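Long-range contacts in aldose 1-epimerase (Caenorhabditis elegans, PDB 1LUR), which probably catalyses the interconversion of the alpha and beta anomers of aldose sugars such as galactose: residues D142-V147 with I154-A159; R150-I155 with E330-F335; E185-M190 with G221-E226. All coordinates share one frame; numbering follows the deposited sequence.

Interaction 1 (D142-V147 with I154-A159); sequences DVTYTV and IIEHHA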
# COMPACT_ATOMS: atom_id res chain seq x y z
N ASP A 142 5.64 -14.33 -1.13
CA ASP A 142 4.73 -14.63 -2.22
C ASP A 142 3.52 -13.70 -2.11
O ASP A 142 2.90 -13.60 -1.06
CB ASP A 142 4.28 -16.09 -2.16
CG ASP A 142 5.32 -17.04 -2.72
OD1 ASP A 142 6.48 -17.02 -2.24
OD2 ASP A 142 4.98 -17.80 -3.65
N VAL A 143 3.22 -13.01 -3.21
CA VAL A 143 2.09 -12.09 -3.26
C VAL A 143 1.16 -12.48 -4.40
O VAL A 143 1.61 -12.73 -5.52
CB VAL A 143 2.58 -10.65 -3.49
CG1 VAL A 143 1.41 -9.76 -3.91
CG2 VAL A 143 3.21 -10.12 -2.21
N THR A 144 -0.14 -12.53 -4.10
CA THR A 144 -1.12 -12.90 -5.12
C THR A 144 -2.19 -11.84 -5.30
O THR A 144 -2.65 -11.22 -4.34
CB THR A 144 -1.83 -14.23 -4.75
OG1 THR A 144 -0.86 -15.27 -4.58
CG2 THR A 144 -2.81 -14.63 -5.87
N TYR A 145 -2.55 -11.60 -6.56
CA TYR A 145 -3.58 -10.63 -6.91
C TYR A 145 -4.65 -11.48 -7.57
O TYR A 145 -4.36 -12.25 -8.50
CB TYR A 145 -3.08 -9.60 -7.92
CG TYR A 145 -2.12 -8.58 -7.37
CD1 TYR A 145 -0.74 -8.78 -7.45
CD2 TYR A 145 -2.59 -7.37 -6.85
CE1 TYR A 145 0.15 -7.80 -7.03
CE2 TYR A 145 -1.70 -6.38 -6.43
CZ TYR A 145 -0.33 -6.60 -6.53
OH TYR A 145 0.56 -5.62 -6.16
N THR A 146 -5.89 -11.35 -7.10
CA THR A 146 -6.99 -12.12 -7.66
C THR A 146 -8.24 -11.26 -7.77
O THR A 146 -8.52 -10.44 -6.89
CB THR A 146 -7.31 -13.33 -6.76
OG1 THR A 146 -6.16 -14.18 -6.65
CG2 THR A 146 -8.49 -14.14 -7.33
N VAL A 147 -8.97 -11.41 -8.86
CA VAL A 147 -10.20 -10.65 -9.07
C VAL A 147 -11.30 -11.71 -9.11
O VAL A 147 -11.08 -12.81 -9.60
CB VAL A 147 -10.20 -9.88 -10.39
CG1 VAL A 147 -9.27 -8.68 -10.30
CG2 VAL A 147 -9.78 -10.80 -11.54
N ILE A 154 -8.42 -9.06 -4.61
CA ILE A 154 -7.87 -9.60 -3.37
C ILE A 154 -6.36 -9.67 -3.45
O ILE A 154 -5.79 -10.22 -4.41
CB ILE A 154 -8.41 -11.03 -3.10
CG1 ILE A 154 -9.92 -10.98 -2.86
CG2 ILE A 154 -7.68 -11.64 -1.91
CD1 ILE A 154 -10.56 -12.34 -2.74
N ILE A 155 -5.70 -9.09 -2.45
CA ILE A 155 -4.24 -9.10 -2.41
C ILE A 155 -3.86 -9.92 -1.20
O ILE A 155 -4.25 -9.61 -0.07
CB ILE A 155 -3.62 -7.69 -2.23
CG1 ILE A 155 -4.01 -6.76 -3.37
CG2 ILE A 155 -2.09 -7.83 -2.18
CD1 ILE A 155 -3.35 -5.39 -3.27
N GLU A 156 -3.10 -10.99 -1.43
CA GLU A 156 -2.67 -11.84 -0.34
C GLU A 156 -1.17 -11.66 -0.20
O GLU A 156 -0.45 -11.58 -1.19
CB GLU A 156 -2.95 -13.31 -0.65
CG GLU A 156 -4.41 -13.67 -0.70
CD GLU A 156 -4.62 -15.03 -1.31
OE1 GLU A 156 -4.07 -16.02 -0.77
OE2 GLU A 156 -5.32 -15.12 -2.34
N HIS A 157 -0.73 -11.59 1.05
CA HIS A 157 0.68 -11.42 1.36
C HIS A 157 1.07 -12.63 2.19
O HIS A 157 0.53 -12.85 3.27
CB HIS A 157 0.89 -10.13 2.16
CG HIS A 157 0.79 -8.88 1.33
ND1 HIS A 157 0.72 -7.62 1.88
CD2 HIS A 157 0.79 -8.70 -0.01
CE1 HIS A 157 0.69 -6.72 0.92
NE2 HIS A 157 0.73 -7.35 -0.24
N HIS A 158 2.00 -13.44 1.69
CA HIS A 158 2.45 -14.63 2.40
C HIS A 158 3.97 -14.69 2.44
O HIS A 158 4.63 -14.16 1.55
CB HIS A 158 1.91 -15.88 1.69
CG HIS A 158 2.43 -17.16 2.27
ND1 HIS A 158 1.97 -17.69 3.46
CD2 HIS A 158 3.39 -18.01 1.84
CE1 HIS A 158 2.62 -18.80 3.73
NE2 HIS A 158 3.49 -19.02 2.76
N ALA A 159 4.51 -15.34 3.46
CA ALA A 159 5.96 -15.45 3.57
C ALA A 159 6.42 -16.42 4.65
O ALA A 159 5.69 -16.71 5.60
CB ALA A 159 6.58 -14.07 3.83
O HOH W 1 0.98 -6.06 -2.94
O HOH W 2 -5.48 -13.07 -4.27

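Interaction 2 (R150-I155 with E330-F335); sequences RNQLII and EIVYTF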
# COMPACT_ATOMS: atom_id res chain seq x y z
N ARG A 150 -17.39 -11.00 -7.45
CA ARG A 150 -17.98 -10.06 -6.50
C ARG A 150 -17.36 -8.69 -6.73
O ARG A 150 -17.51 -7.78 -5.91
CB ARG A 150 -17.71 -10.54 -5.07
CG ARG A 150 -18.29 -11.91 -4.75
CD ARG A 150 -17.82 -12.39 -3.39
NE ARG A 150 -18.14 -11.43 -2.33
CZ ARG A 150 -17.69 -11.51 -1.08
NH1 ARG A 150 -16.89 -12.50 -0.72
NH2 ARG A 150 -18.04 -10.58 -0.19
N ASN A 151 -16.66 -8.54 -7.85
CA ASN A 151 -15.99 -7.28 -8.20
C ASN A 151 -14.98 -6.88 -7.14
O ASN A 151 -14.86 -5.71 -6.78
CB ASN A 151 -17.00 -6.15 -8.39
CG ASN A 151 -17.78 -6.29 -9.67
OD1 ASN A 151 -17.24 -6.66 -10.71
ND2 ASN A 151 -19.07 -5.97 -9.61
N GLN A 152 -14.25 -7.88 -6.65
CA GLN A 152 -13.25 -7.63 -5.64
C GLN A 152 -11.85 -7.95 -6.14
O GLN A 152 -11.65 -8.84 -6.97
CB GLN A 152 -13.49 -8.51 -4.41
CG GLN A 152 -14.87 -8.40 -3.80
CD GLN A 152 -15.00 -9.30 -2.59
OE1 GLN A 152 -14.63 -10.47 -2.63
NE2 GLN A 152 -15.54 -8.75 -1.50
N LEU A 153 -10.88 -7.19 -5.63
CA LEU A 153 -9.49 -7.38 -5.98
C LEU A 153 -8.95 -7.85 -4.64
O LEU A 153 -9.05 -7.14 -3.63
CB LEU A 153 -8.80 -6.07 -6.37
CG LEU A 153 -7.27 -6.17 -6.42
CD1 LEU A 153 -6.85 -7.15 -7.52
CD2 LEU A 153 -6.67 -4.80 -6.68
N ILE A 154 -8.42 -9.06 -4.61
CA ILE A 154 -7.87 -9.60 -3.37
C ILE A 154 -6.36 -9.67 -3.45
O ILE A 154 -5.79 -10.22 -4.41
CB ILE A 154 -8.41 -11.03 -3.10
CG1 ILE A 154 -9.92 -10.98 -2.86
CG2 ILE A 154 -7.68 -11.64 -1.91
CD1 ILE A 154 -10.56 -12.34 -2.74
N ILE A 155 -5.70 -9.09 -2.45
CA ILE A 155 -4.24 -9.10 -2.41
C ILE A 155 -3.86 -9.92 -1.20
O ILE A 155 -4.25 -9.61 -0.07
CB ILE A 155 -3.62 -7.69 -2.23
CG1 ILE A 155 -4.01 -6.76 -3.37
CG2 ILE A 155 -2.09 -7.83 -2.18
CD1 ILE A 155 -3.35 -5.39 -3.27
N GLU A 330 -4.06 -10.21 4.25
CA GLU A 330 -4.81 -10.01 3.03
C GLU A 330 -5.51 -8.65 3.03
O GLU A 330 -5.76 -8.06 4.08
CB GLU A 330 -5.86 -11.12 2.83
CG GLU A 330 -7.07 -11.02 3.74
CD GLU A 330 -8.24 -11.88 3.25
OE1 GLU A 330 -9.30 -11.86 3.92
OE2 GLU A 330 -8.11 -12.57 2.22
N ILE A 331 -5.79 -8.18 1.82
CA ILE A 331 -6.45 -6.90 1.61
C ILE A 331 -7.51 -7.17 0.56
O ILE A 331 -7.20 -7.68 -0.51
CB ILE A 331 -5.48 -5.84 1.05
CG1 ILE A 331 -4.25 -5.72 1.93
CG2 ILE A 331 -6.18 -4.50 0.97
CD1 ILE A 331 -3.16 -4.82 1.34
N VAL A 332 -8.77 -6.85 0.87
CA VAL A 332 -9.84 -7.07 -0.08
C VAL A 332 -10.45 -5.74 -0.52
O VAL A 332 -11.00 -5.01 0.30
CB VAL A 332 -10.96 -7.96 0.52
CG1 VAL A 332 -12.04 -8.23 -0.54
CG2 VAL A 332 -10.37 -9.26 1.01
N TYR A 333 -10.31 -5.43 -1.81
CA TYR A 333 -10.85 -4.19 -2.36
C TYR A 333 -12.13 -4.54 -3.11
O TYR A 333 -12.11 -5.37 -4.02
CB TYR A 333 -9.89 -3.54 -3.37
CG TYR A 333 -8.52 -3.21 -2.84
CD1 TYR A 333 -7.58 -4.21 -2.60
CD2 TYR A 333 -8.14 -1.88 -2.63
CE1 TYR A 333 -6.30 -3.89 -2.15
CE2 TYR A 333 -6.87 -1.56 -2.18
CZ TYR A 333 -5.96 -2.56 -1.95
OH TYR A 333 -4.69 -2.25 -1.51
N THR A 334 -13.24 -3.92 -2.73
CA THR A 334 -14.51 -4.18 -3.39
C THR A 334 -14.91 -2.93 -4.16
O THR A 334 -14.97 -1.85 -3.58
CB THR A 334 -15.64 -4.51 -2.39
OG1 THR A 334 -15.30 -5.70 -1.66
CG2 THR A 334 -16.95 -4.74 -3.13
N PHE A 335 -15.16 -3.09 -5.45
CA PHE A 335 -15.55 -1.97 -6.29
C PHE A 335 -17.05 -2.02 -6.57
O PHE A 335 -17.59 -3.07 -6.88
CB PHE A 335 -14.76 -1.99 -7.60
CG PHE A 335 -13.27 -1.99 -7.39
CD1 PHE A 335 -12.56 -3.19 -7.29
CD2 PHE A 335 -12.58 -0.79 -7.24
CE1 PHE A 335 -11.19 -3.19 -7.04
CE2 PHE A 335 -11.21 -0.78 -6.99
CZ PHE A 335 -10.52 -1.98 -6.89
O HOH W 3 -20.02 -4.40 -7.37

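Interaction 3 (E185-M190 with G221-E226); sequences EHFLEM and GKQLKE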
# COMPACT_ATOMS: atom_id res chain seq x y z
N GLU A 185 -12.12 16.45 -3.60
CA GLU A 185 -13.57 16.26 -3.58
C GLU A 185 -14.02 14.85 -3.23
O GLU A 185 -15.18 14.63 -2.87
CB GLU A 185 -14.17 16.69 -4.92
CG GLU A 185 -13.97 18.16 -5.24
CD GLU A 185 -14.70 19.07 -4.27
OE1 GLU A 185 -15.95 19.07 -4.27
OE2 GLU A 185 -14.02 19.80 -3.50
N HIS A 186 -13.11 13.88 -3.32
CA HIS A 186 -13.46 12.50 -3.00
C HIS A 186 -13.90 12.40 -1.55
O HIS A 186 -13.42 13.15 -0.69
CB HIS A 186 -12.26 11.57 -3.21
CG HIS A 186 -12.01 11.21 -4.64
ND1 HIS A 186 -11.73 12.15 -5.61
CD2 HIS A 186 -11.98 10.00 -5.25
CE1 HIS A 186 -11.52 11.53 -6.76
NE2 HIS A 186 -11.67 10.23 -6.57
N PHE A 187 -14.81 11.48 -1.27
CA PHE A 187 -15.30 11.28 0.08
C PHE A 187 -14.57 10.09 0.67
O PHE A 187 -14.26 9.13 -0.04
CB PHE A 187 -16.80 11.00 0.09
CG PHE A 187 -17.66 12.22 -0.07
CD1 PHE A 187 -17.71 12.91 -1.28
CD2 PHE A 187 -18.42 12.69 0.99
CE1 PHE A 187 -18.52 14.03 -1.43
CE2 PHE A 187 -19.23 13.81 0.86
CZ PHE A 187 -19.28 14.48 -0.36
N LEU A 188 -14.30 10.15 1.97
CA LEU A 188 -13.61 9.07 2.64
C LEU A 188 -14.23 8.82 4.00
O LEU A 188 -14.52 9.76 4.74
CB LEU A 188 -12.12 9.40 2.79
CG LEU A 188 -11.20 8.31 3.36
CD1 LEU A 188 -11.20 7.09 2.44
CD2 LEU A 188 -9.79 8.88 3.49
N GLU A 189 -14.44 7.55 4.32
CA GLU A 189 -15.02 7.17 5.60
C GLU A 189 -14.22 6.00 6.15
O GLU A 189 -14.05 4.98 5.47
CB GLU A 189 -16.49 6.78 5.42
CG GLU A 189 -17.16 6.31 6.70
CD GLU A 189 -18.67 6.50 6.67
OE1 GLU A 189 -19.12 7.67 6.67
OE2 GLU A 189 -19.40 5.49 6.65
N MSE A 190 -13.73 6.15 7.37
CA MSE A 190 -12.94 5.10 8.00
C MSE A 190 -13.32 4.79 9.44
O MSE A 190 -13.66 5.68 10.21
CB MSE A 190 -11.46 5.47 7.98
CG MSE A 190 -10.63 4.78 6.93
SE MSE A 190 -8.77 4.79 7.47
CE MSE A 190 -8.74 3.14 8.48
N GLY A 221 -17.40 10.15 7.34
CA GLY A 221 -17.31 10.26 5.90
C GLY A 221 -17.36 11.70 5.42
O GLY A 221 -18.41 12.34 5.47
N LYS A 222 -16.23 12.21 4.96
CA LYS A 222 -16.15 13.58 4.48
C LYS A 222 -15.21 13.65 3.27
O LYS A 222 -14.59 12.66 2.90
CB LYS A 222 -15.62 14.51 5.57
CG LYS A 222 -14.19 14.21 6.02
CD LYS A 222 -13.56 15.44 6.66
CE LYS A 222 -12.14 15.18 7.14
NZ LYS A 222 -12.09 14.26 8.31
N GLN A 223 -15.12 14.83 2.67
CA GLN A 223 -14.25 15.00 1.51
C GLN A 223 -12.83 15.27 2.00
O GLN A 223 -12.63 15.93 3.02
CB GLN A 223 -14.74 16.16 0.64
CG GLN A 223 -16.03 15.87 -0.09
CD GLN A 223 -16.59 17.10 -0.76
OE1 GLN A 223 -16.97 18.06 -0.09
NE2 GLN A 223 -16.64 17.09 -2.09
N LEU A 224 -11.85 14.75 1.26
CA LEU A 224 -10.45 14.93 1.62
C LEU A 224 -10.03 16.39 1.75
O LEU A 224 -9.20 16.72 2.60
CB LEU A 224 -9.56 14.23 0.60
CG LEU A 224 -9.67 12.70 0.63
CD1 LEU A 224 -8.82 12.11 -0.47
CD2 LEU A 224 -9.25 12.18 1.99
N LYS A 225 -10.61 17.27 0.93
CA LYS A 225 -10.27 18.68 0.99
C LYS A 225 -10.40 19.25 2.40
O LYS A 225 -9.85 20.31 2.70
CB LYS A 225 -11.15 19.50 0.04
CG LYS A 225 -12.64 19.47 0.37
CD LYS A 225 -13.40 20.48 -0.48
CE LYS A 225 -14.91 20.39 -0.25
NZ LYS A 225 -15.28 20.52 1.19
N GLU A 226 -11.10 18.53 3.27
CA GLU A 226 -11.28 18.99 4.64
C GLU A 226 -10.21 18.47 5.59
O GLU A 226 -10.39 17.43 6.24
CB GLU A 226 -12.68 18.61 5.13
CG GLU A 226 -13.78 19.03 4.17
CD GLU A 226 -15.14 19.12 4.82
OE1 GLU A 226 -15.60 18.11 5.40
OE2 GLU A 226 -15.76 20.20 4.76

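Interaction 1 (D142-V147 with I154-A159)
Asp142 and His158, Thr144 and Glu156, and Thr146 and Ile154 are the hydrogen-bonded pairs of this antiparallel hairpin, each joined by two N-H...O=C bonds, while the strand axes come within 4.8 Å at 167°. The shortest of the six runs from Ile154 N to Thr146 O, 2.7 Å. Val143-His157 and Tyr145-Ile155, the non-hydrogen-bonded pairs, put their side chains on one face of the sheet, side by side. With CG1 of Ile155 beside its backbone N (chi1 -60°) and CD1 extended beyond it, the branch passes Tyr145 CD2 and CE2 obliquely, and CD1 stops 3.7 Å from Tyr145 CE2. Val143 CG2 meets His157 CD2 at 3.6 Å. Farther out, a water in the plane of the imidazole bonds to His157 NE2 (3.0 Å) and gives a longer bond to Tyr145 OH (3.3 Å); His157 ND1 is held by the hydroxyl of Tyr273, and Tyr145 OH has a second partner in the carbonyl of Ala32. On the reverse face a second water lies 2.7 Å from Thr146 OG1 and 2.8 Å from Glu156 OE2; it also reaches Ile154 O and cannot serve every acceptor at once, and Thr146 OG1 also bonds to Ser121 OG. The hairpin lies in a large antiparallel sheet between strands 121-129 and 327-337, and Asn171 of strand 170-175, from another sheet, packs on Tyr145 and Ile155.

Interaction 2 (R150-I155 with E330-F335)
Leu153 N gives Tyr333 O a bond of 2.7 Å and Tyr333 N returns one to Leu153 O; the reciprocal pair Ile155-Ile331 follows, and Phe335 N to Asn151 O, nearly linear at 3.0 Å, completes the five backbone bonds. One side-chain bond is added: Gln152 NE2 to Thr334 OG1, 3.1 Å, with the hydroxyl lying 19° out of the amide plane. The other end of that amide is held by Asn148 at Gln152 OE1, so its rotation is fixed from two sides. Just before the strand begins, a water accepts a hydrogen bond from Asn151 ND2 and donates one to Phe335 O, while Asn151 OD1 is bonded to Asn19 ND2. Strands 152-160 and 327-337 are antiparallel neighbours in the middle of a large sheet of the beta-sandwich fold known from galactose mutarotases. Packing on the buried face is carried by two aromatic rings. Tyr333, its CG beside the backbone N (chi1 -58°), brings its ring obliquely against the end of Ile155, whose CD1 comes 3.5 Å from Tyr333 CE1; the carbonyl of Leu153 lies at the edge of the same ring. Phe335 turns an edge to Leu153, CE1 to CB 3.8 Å, and Leu34 and Leu37 cover that leucine. On the reverse face Val332 CG1 sits 3.7 Å from Gln152 NE2.

Interaction 3 (E185-M190 with G221-E226)
Phe187 and Gln223 face each other across a short antiparallel pairing at the edge of the large sheet, where the two-residue strand 222-223 is added to strand 187-192. Gln223 lays its aliphatic stem over one face of the phenyl ring: CG stands 3.5 Å from the ring centroid of Phe187, 17° off the normal, a CH-pi contact. Ring and amide planes are only 24° apart, and Trp259 also meets the ring. With CG beside the backbone N and an extended chain beyond it, Gln223 passes the ring and carries its amide on to Glu185. There NE2 donates to Glu185 O at 3.0 Å, on a lone pair in the carbonyl plane and within the plane of the amide. A second bond from Gln223 NE2 to Glu185 OE1 is weak, because the N-H points poorly at the oxygen (127°); the carboxylate is turned steeply against the amide. On the other face from Phe187, Leu188 CD2 packs on Leu224 CD2 at 3.7 Å, and Phe258 of strand 256-259 touches both leucines. The backbones are joined by a reciprocal pair of bonds between Leu188 and Lys222, and by Leu224 N to His186 O, given from within the type I turn of Gln223 to Glu226. Glu185 also crosses the side chain of Lys225 obliquely. It meets the methylene part and not the amine: Glu185 OE2 lies 3.2 Å from Lys225 CD, whereas Lys225 NZ is 4.9 Å away from that oxygen.

From the N terminus, interaction 1 comes first: strand 138-147 turns back through a short connection and pairs with 152-160, closing a local hairpin. Interaction 2 opens on the same returning strand, sharing Ile154 and Ile155, and closes only when the chain comes back as strand 327-337 near the C terminus. Within that long excursion lies interaction 3, which joins 185-190 to 221-226 and closes a loop of its own. Interactions 1 and 2 therefore sit side by side, centres about 10 Å apart, fixing three consecutive strands of one sheet. Interaction 3 belongs to the same sheet at its far edge, its centre about 28 Å from that of interaction 1.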